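Local coordinates for hypothetical membrane protein (Corynebacterium glutamicum, PDB 6JS9), which binds heme through its N-terminal HtaA domain, the part studied here, and probably takes part in heme uptake and transfer in corynebacteria, at residues S90-V95 against L103-V108; N97-Q102 against N137-F142; I129-V134 against T153-A158. All blocks are in the same frame, centred on the assembly; numbering follows the deposited sequence.

Overall arrangement
Interactions 1 and 3 lie within one curled antiparallel sheet of the N-terminal HtaA domain; interaction 2 docks a loop on a hairpin turn of it. Strand 100-110 is the common element: it pairs with 82-97 in interaction 1, the turn that leads into it takes part in interaction 2, and 129-136, the first strand of interaction 3, lies on its other edge. Val105 O and Ile129 N, 2.9 Å apart, tie interaction 1 to interaction 3; Ala101 O and Val134 N, at 2.7 Å, tie in interaction 2. The side chain of Leu155 (interaction 3) is about 8 Å from the heme, that of Val105 (interaction 1) about 13 Å; interaction 2 lies at the surface.

Interaction 1. Residues S90-V95 against L103-V108; sequences SDIKMV and LVVDLV
Asp91 and Asp106 bring their carboxylates together at a corner of a beta hairpin. From Asp91, CB lies 3.6 Å from Asp106 OD2, and CG, set beside the backbone N and anti to the carbonyl carbon, follows alongside the same oxygen. At the tip, Asp91 OD2 comes within 2.9 Å of Asp106 OD2, with the two carboxylate planes turned 60° apart, while OD1 has a long, weak ion pair with Arg52. Two carboxylates so close, with Asp127 also near Asp106 OD2, would probably favour a proton on one of them. Ser90 OG makes a weak hydrogen bond to Asp91 OD2, and a water oxygen 2.6 Å from Asp91 O donates to it and to Asp106 OD1, which also accepts a hydrogen bond from Asp128 N.

The chain turns its corner at Asp91, whose backbone is left-handed (phi 49°, psi 53°), and the register shifts by one residue between the Ser90-Asp106 and Lys93-Val104 pairs: a beta bulge. Both are antiparallel hydrogen-bonded pairs; Asp106 N reaches Ser90 O at 2.7 Å, and Lys93 N reaches Val104 O at 2.8 Å. On the buried face, Ile92 CG1 runs beside Val105 CG1 at 3.9 Å, the two side chains pointing the same way. Further along, Leu103 CD2 lies 4.0 Å from both CG and SD of Met94, whose extended chain slants across it.

Strand 63-79 flanks the first segment, with backbone bonds from Ile92 to Phe68 and Met94 to Val66. On the far side of 103-108, strand 129-136 continues the sheet, bonding to Leu103 and bringing Val130 against Val104.

Interaction 2. Residues N97-Q102 against N137-F142; sequences NGSSAQ and NSAADF
Gly98, with phi 63° and psi -120°, turns its carbonyl oxygen towards Ala140 at the apex of a type II' beta turn from Asn97 to Ser100. This turn closes the hairpin of strands 82-97 and 100-110, and two backbone bonds hold it: Asn97 N to Ser100 O at 2.7 Å and Ser100 N to Asn97 O at 3.0 Å. Docked against it is the loop 137-142, which leads from strand 129-136 towards strand 146-155.

The single hydrogen bond across the contact runs from Ala140 N to Gly98 O, 2.8 Å long. Though nearly straight at the hydrogen, it meets the oxygen from above the carbonyl plane, 55° out of it. Ala139 CA adds a CH...O contact to Gly98 O at 3.6 Å, and Ala140 CB lies equally close to it.

Within the turn, Ser99 also has a backbone bond with Leu136, while Ala140 turns its methyl to Ile147 and Phe96, and is buried where most of this surface contact is exposed. A further touch is made by a hydroxyl and a methyl: Ser99 OG, held anti to its carbonyl carbon, lies 3.8 Å from Ala139 CB.

Interaction 3. Residues I129-V134 against T153-A158; sequences IVLADV and TDLTAA
The peptide carbonyls of Val130 and Leu131 receive Thr156 in two different ways. Its hydroxyl OG1 donates to Val130 O at 2.7 Å, in the plane of that carbonyl, whereas its backbone N bonds to Leu131 O at 3.2 Å from above the plane, 45° out of it. A methyl, Leu155 CD1, also reaches Leu131 O, at 3.4 Å, and meets Leu131 CD1 at 3.9 Å.

Thr156 is the N-cap of helix 157-162. Its OG1 stands between its own backbone N and carbonyl carbon (chi1 69°), from where it can both accept from Gly159 N and donate to Val130 O. Its other branch, CG2, meets Val130 CG1 at 3.9 Å, the side chains at about a right angle. The cap thus fastens the helix start to the neighbouring strand, where Ala158 CB also touches Ile129 CG2.

Regular antiparallel pairing follows towards Val134, with Asp133 N to Asp154 O and Asp154 N to Asp133 O, both 2.8 Å. Ala132 CA adds a short CH...O contact to Asp154 O at 3.1 Å.

Leu131 and Ala132 both face Leu103 of strand 100-110, forming a classic beta bulge in the sheet. Opposite that strand, 153-155 runs into the helix, and Leu155 packs on Tyr167, a heme-binding residue.

Interaction 1. Residues S90-V95 against L103-V108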
# COMPACT_ATOMS: atom_id res chain seq x y z
N SER A 90 0.27 -4.64 5.63
CA SER A 90 1.53 -5.40 5.51
C SER A 90 1.48 -6.30 4.28
O SER A 90 0.50 -6.33 3.54
CB SER A 90 1.79 -6.24 6.76
OG SER A 90 0.84 -7.29 6.86
N ASP A 91 2.58 -7.04 4.08
CA ASP A 91 2.74 -7.96 2.95
C ASP A 91 2.38 -7.27 1.63
O ASP A 91 1.55 -7.73 0.86
CB ASP A 91 1.92 -9.23 3.16
CG ASP A 91 2.39 -10.04 4.35
OD1 ASP A 91 3.53 -10.57 4.32
OD2 ASP A 91 1.61 -10.13 5.33
N ILE A 92 3.02 -6.13 1.42
CA ILE A 92 2.79 -5.33 0.22
C ILE A 92 3.43 -6.05 -0.97
O ILE A 92 4.57 -6.51 -0.90
CB ILE A 92 3.36 -3.92 0.42
CG1 ILE A 92 2.54 -3.19 1.50
CG2 ILE A 92 3.41 -3.14 -0.89
CD1 ILE A 92 3.38 -2.59 2.60
N LYS A 93 2.66 -6.17 -2.06
CA LYS A 93 3.10 -6.80 -3.30
C LYS A 93 2.71 -5.92 -4.47
O LYS A 93 1.68 -5.25 -4.45
CB LYS A 93 2.45 -8.18 -3.50
CG LYS A 93 2.68 -9.13 -2.36
CD LYS A 93 1.83 -10.37 -2.48
CE LYS A 93 1.82 -11.09 -1.14
NZ LYS A 93 1.24 -12.47 -1.21
N MET A 94 3.52 -5.93 -5.51
CA MET A 94 3.16 -5.27 -6.76
C MET A 94 3.11 -6.33 -7.85
O MET A 94 4.10 -7.05 -8.07
CB MET A 94 4.15 -4.16 -7.10
CG MET A 94 3.57 -3.12 -8.01
SD MET A 94 4.51 -1.59 -7.90
CE MET A 94 3.70 -0.67 -9.21
N VAL A 95 1.96 -6.46 -8.50
CA VAL A 95 1.73 -7.43 -9.57
C VAL A 95 1.70 -6.67 -10.89
O VAL A 95 0.81 -5.82 -11.10
CB VAL A 95 0.43 -8.22 -9.36
CG1 VAL A 95 0.29 -9.33 -10.41
CG2 VAL A 95 0.36 -8.80 -7.95
N LEU A 103 -1.53 -3.06 -6.66
CA LEU A 103 -0.91 -3.02 -5.34
C LEU A 103 -1.73 -3.88 -4.41
O LEU A 103 -2.91 -3.59 -4.17
CB LEU A 103 -0.83 -1.58 -4.82
CG LEU A 103 0.21 -0.65 -5.44
CD1 LEU A 103 0.03 0.79 -4.96
CD2 LEU A 103 1.62 -1.14 -5.12
N VAL A 104 -1.13 -4.96 -3.89
CA VAL A 104 -1.82 -5.94 -3.07
C VAL A 104 -1.25 -5.88 -1.66
O VAL A 104 -0.04 -5.75 -1.48
CB VAL A 104 -1.66 -7.35 -3.67
CG1 VAL A 104 -2.41 -8.38 -2.84
CG2 VAL A 104 -2.16 -7.33 -5.10
N VAL A 105 -2.14 -5.93 -0.65
CA VAL A 105 -1.74 -5.83 0.75
C VAL A 105 -2.53 -6.83 1.57
O VAL A 105 -3.59 -7.33 1.17
CB VAL A 105 -1.96 -4.41 1.34
CG1 VAL A 105 -1.19 -3.35 0.55
CG2 VAL A 105 -3.42 -4.08 1.40
N ASP A 106 -1.98 -7.14 2.74
CA ASP A 106 -2.74 -7.76 3.82
C ASP A 106 -3.16 -6.64 4.77
O ASP A 106 -2.37 -5.74 5.06
CB ASP A 106 -1.91 -8.80 4.57
CG ASP A 106 -1.68 -10.09 3.77
OD1 ASP A 106 -2.18 -10.23 2.63
OD2 ASP A 106 -0.98 -10.98 4.30
N LEU A 107 -4.40 -6.70 5.23
CA LEU A 107 -4.94 -5.69 6.11
C LEU A 107 -5.43 -6.34 7.39
O LEU A 107 -6.07 -7.40 7.36
CB LEU A 107 -6.11 -4.92 5.46
CG LEU A 107 -5.77 -3.84 4.44
CD1 LEU A 107 -7.05 -3.17 4.00
CD2 LEU A 107 -4.83 -2.81 5.03
N VAL A 108 -5.13 -5.70 8.51
CA VAL A 108 -5.75 -6.01 9.79
C VAL A 108 -6.33 -4.70 10.30
O VAL A 108 -5.58 -3.77 10.63
CB VAL A 108 -4.75 -6.60 10.79
CG1 VAL A 108 -5.41 -6.81 12.14
CG2 VAL A 108 -4.17 -7.92 10.24
O HOH W 1 -0.47 -9.31 0.29

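Interaction 2. Residues N97-Q102 against N137-F142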
# COMPACT_ATOMS: atom_id res chain seq x y z
N ASN A 97 1.58 -6.12 -15.08
CA ASN A 97 1.05 -6.59 -16.37
C ASN A 97 1.33 -5.47 -17.39
O ASN A 97 0.47 -4.64 -17.70
CB ASN A 97 -0.43 -6.94 -16.26
CG ASN A 97 -1.09 -7.15 -17.60
OD1 ASN A 97 -0.42 -7.37 -18.61
ND2 ASN A 97 -2.42 -7.09 -17.62
N GLY A 98 2.57 -5.44 -17.90
CA GLY A 98 2.96 -4.39 -18.83
C GLY A 98 2.93 -2.98 -18.25
O GLY A 98 3.65 -2.69 -17.29
N SER A 99 2.12 -2.10 -18.85
CA SER A 99 1.92 -0.74 -18.35
C SER A 99 0.93 -0.66 -17.19
O SER A 99 0.62 0.45 -16.74
CB SER A 99 1.44 0.16 -19.49
OG SER A 99 2.35 0.17 -20.56
N SER A 100 0.42 -1.79 -16.71
CA SER A 100 -0.49 -1.86 -15.58
C SER A 100 0.13 -2.65 -14.43
O SER A 100 0.92 -3.57 -14.65
CB SER A 100 -1.81 -2.55 -15.96
OG SER A 100 -2.62 -1.70 -16.75
N ALA A 101 -0.27 -2.30 -13.21
CA ALA A 101 0.10 -3.06 -12.03
C ALA A 101 -1.05 -3.00 -11.03
O ALA A 101 -1.95 -2.16 -11.13
CB ALA A 101 1.38 -2.52 -11.39
N GLN A 102 -1.01 -3.91 -10.06
CA GLN A 102 -1.90 -3.90 -8.90
C GLN A 102 -1.07 -3.83 -7.63
O GLN A 102 -0.01 -4.46 -7.54
CB GLN A 102 -2.78 -5.14 -8.88
CG GLN A 102 -3.71 -5.19 -10.05
CD GLN A 102 -4.58 -6.41 -10.03
OE1 GLN A 102 -4.08 -7.53 -9.98
NE2 GLN A 102 -5.89 -6.20 -10.07
N ASN A 137 3.84 4.68 -15.84
CA ASN A 137 4.38 5.57 -16.88
C ASN A 137 5.05 4.79 -18.01
O ASN A 137 4.96 5.18 -19.18
CB ASN A 137 5.37 6.57 -16.27
CG ASN A 137 4.73 7.52 -15.28
OD1 ASN A 137 3.51 7.70 -15.26
ND2 ASN A 137 5.56 8.16 -14.44
N SER A 138 5.77 3.71 -17.68
CA SER A 138 6.43 2.86 -18.66
C SER A 138 6.05 1.41 -18.44
O SER A 138 5.71 1.00 -17.33
CB SER A 138 7.97 3.00 -18.60
OG SER A 138 8.39 4.34 -18.79
N ALA A 139 6.12 0.62 -19.51
CA ALA A 139 5.81 -0.80 -19.39
C ALA A 139 6.87 -1.48 -18.54
O ALA A 139 8.07 -1.27 -18.73
CB ALA A 139 5.74 -1.46 -20.77
N ALA A 140 6.43 -2.32 -17.61
CA ALA A 140 7.37 -3.16 -16.88
C ALA A 140 7.93 -4.24 -17.81
O ALA A 140 7.19 -4.89 -18.55
CB ALA A 140 6.69 -3.80 -15.67
N ASP A 141 9.25 -4.43 -17.76
CA ASP A 141 9.93 -5.43 -18.60
C ASP A 141 11.00 -6.08 -17.73
O ASP A 141 12.07 -5.50 -17.53
CB ASP A 141 10.52 -4.78 -19.84
CG ASP A 141 11.16 -5.78 -20.80
OD1 ASP A 141 11.38 -6.96 -20.44
OD2 ASP A 141 11.44 -5.35 -21.94
N PHE A 142 10.71 -7.29 -17.23
CA PHE A 142 11.64 -7.97 -16.33
C PHE A 142 12.90 -8.46 -17.04
O PHE A 142 13.84 -8.88 -16.36
CB PHE A 142 10.96 -9.15 -15.64
CG PHE A 142 10.05 -8.74 -14.51
CD1 PHE A 142 10.56 -8.49 -13.25
CD2 PHE A 142 8.68 -8.60 -14.72
CE1 PHE A 142 9.72 -8.10 -12.20
CE2 PHE A 142 7.83 -8.22 -13.67
CZ PHE A 142 8.36 -7.97 -12.41

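Interaction 3. Residues I129-V134 against T153-A158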
# COMPACT_ATOMS: atom_id res chain seq x y z
N ILE A 129 -5.70 -8.41 -0.45
CA ILE A 129 -6.68 -7.46 -0.96
C ILE A 129 -6.00 -6.64 -2.04
O ILE A 129 -4.93 -6.07 -1.80
CB ILE A 129 -7.22 -6.56 0.16
CG1 ILE A 129 -7.87 -7.39 1.25
CG2 ILE A 129 -8.21 -5.53 -0.39
CD1 ILE A 129 -9.08 -8.21 0.80
N VAL A 130 -6.61 -6.56 -3.22
CA VAL A 130 -6.12 -5.61 -4.21
C VAL A 130 -6.58 -4.22 -3.79
O VAL A 130 -7.76 -3.87 -3.91
CB VAL A 130 -6.59 -5.94 -5.63
CG1 VAL A 130 -6.07 -4.89 -6.59
CG2 VAL A 130 -6.09 -7.32 -6.07
N LEU A 131 -5.64 -3.41 -3.30
CA LEU A 131 -5.97 -2.10 -2.76
C LEU A 131 -6.08 -1.03 -3.84
O LEU A 131 -6.89 -0.11 -3.72
CB LEU A 131 -4.91 -1.70 -1.73
CG LEU A 131 -5.10 -0.38 -1.00
CD1 LEU A 131 -6.47 -0.32 -0.33
CD2 LEU A 131 -3.97 -0.18 0.02
N ALA A 132 -5.26 -1.12 -4.89
CA ALA A 132 -5.20 -0.08 -5.91
C ALA A 132 -4.77 -0.68 -7.24
O ALA A 132 -3.97 -1.62 -7.28
CB ALA A 132 -4.24 1.05 -5.52
N ASP A 133 -5.31 -0.12 -8.32
CA ASP A 133 -4.84 -0.34 -9.67
C ASP A 133 -3.87 0.77 -10.04
O ASP A 133 -4.09 1.95 -9.72
CB ASP A 133 -6.00 -0.35 -10.67
CG ASP A 133 -6.84 -1.62 -10.59
OD1 ASP A 133 -6.27 -2.73 -10.67
OD2 ASP A 133 -8.08 -1.50 -10.47
N VAL A 134 -2.78 0.41 -10.73
CA VAL A 134 -1.72 1.35 -11.07
C VAL A 134 -1.62 1.45 -12.58
O VAL A 134 -1.60 0.43 -13.28
CB VAL A 134 -0.36 0.92 -10.49
CG1 VAL A 134 0.67 2.05 -10.66
CG2 VAL A 134 -0.50 0.50 -9.04
N THR A 153 -2.61 5.95 -9.54
CA THR A 153 -3.27 4.88 -8.81
C THR A 153 -4.74 5.20 -8.59
O THR A 153 -5.10 6.34 -8.31
CB THR A 153 -2.63 4.65 -7.44
OG1 THR A 153 -2.87 5.79 -6.61
CG2 THR A 153 -1.13 4.44 -7.57
N ASP A 154 -5.57 4.15 -8.70
CA ASP A 154 -7.01 4.19 -8.44
C ASP A 154 -7.34 3.20 -7.34
O ASP A 154 -6.93 2.03 -7.40
CB ASP A 154 -7.82 3.82 -9.68
CG ASP A 154 -7.79 4.89 -10.74
OD1 ASP A 154 -7.38 6.03 -10.43
OD2 ASP A 154 -8.17 4.58 -11.90
N LEU A 155 -8.15 3.64 -6.38
CA LEU A 155 -8.63 2.78 -5.30
C LEU A 155 -9.70 1.81 -5.80
O LEU A 155 -10.58 2.17 -6.58
CB LEU A 155 -9.20 3.66 -4.17
CG LEU A 155 -9.80 2.98 -2.95
CD1 LEU A 155 -8.70 2.31 -2.14
CD2 LEU A 155 -10.56 3.97 -2.12
N THR A 156 -9.62 0.57 -5.32
CA THR A 156 -10.59 -0.45 -5.71
C THR A 156 -11.83 -0.37 -4.82
O THR A 156 -11.84 0.26 -3.76
CB THR A 156 -10.01 -1.85 -5.60
OG1 THR A 156 -9.80 -2.15 -4.22
CG2 THR A 156 -8.67 -1.96 -6.39
N ALA A 157 -12.87 -1.07 -5.27
CA ALA A 157 -14.09 -1.17 -4.47
C ALA A 157 -13.79 -1.73 -3.09
O ALA A 157 -14.25 -1.20 -2.07
CB ALA A 157 -15.12 -2.05 -5.20
N ALA A 158 -12.99 -2.80 -3.03
CA ALA A 158 -12.69 -3.43 -1.74
C ALA A 158 -11.83 -2.52 -0.87
O ALA A 158 -11.98 -2.50 0.36
CB ALA A 158 -12.02 -4.79 -1.97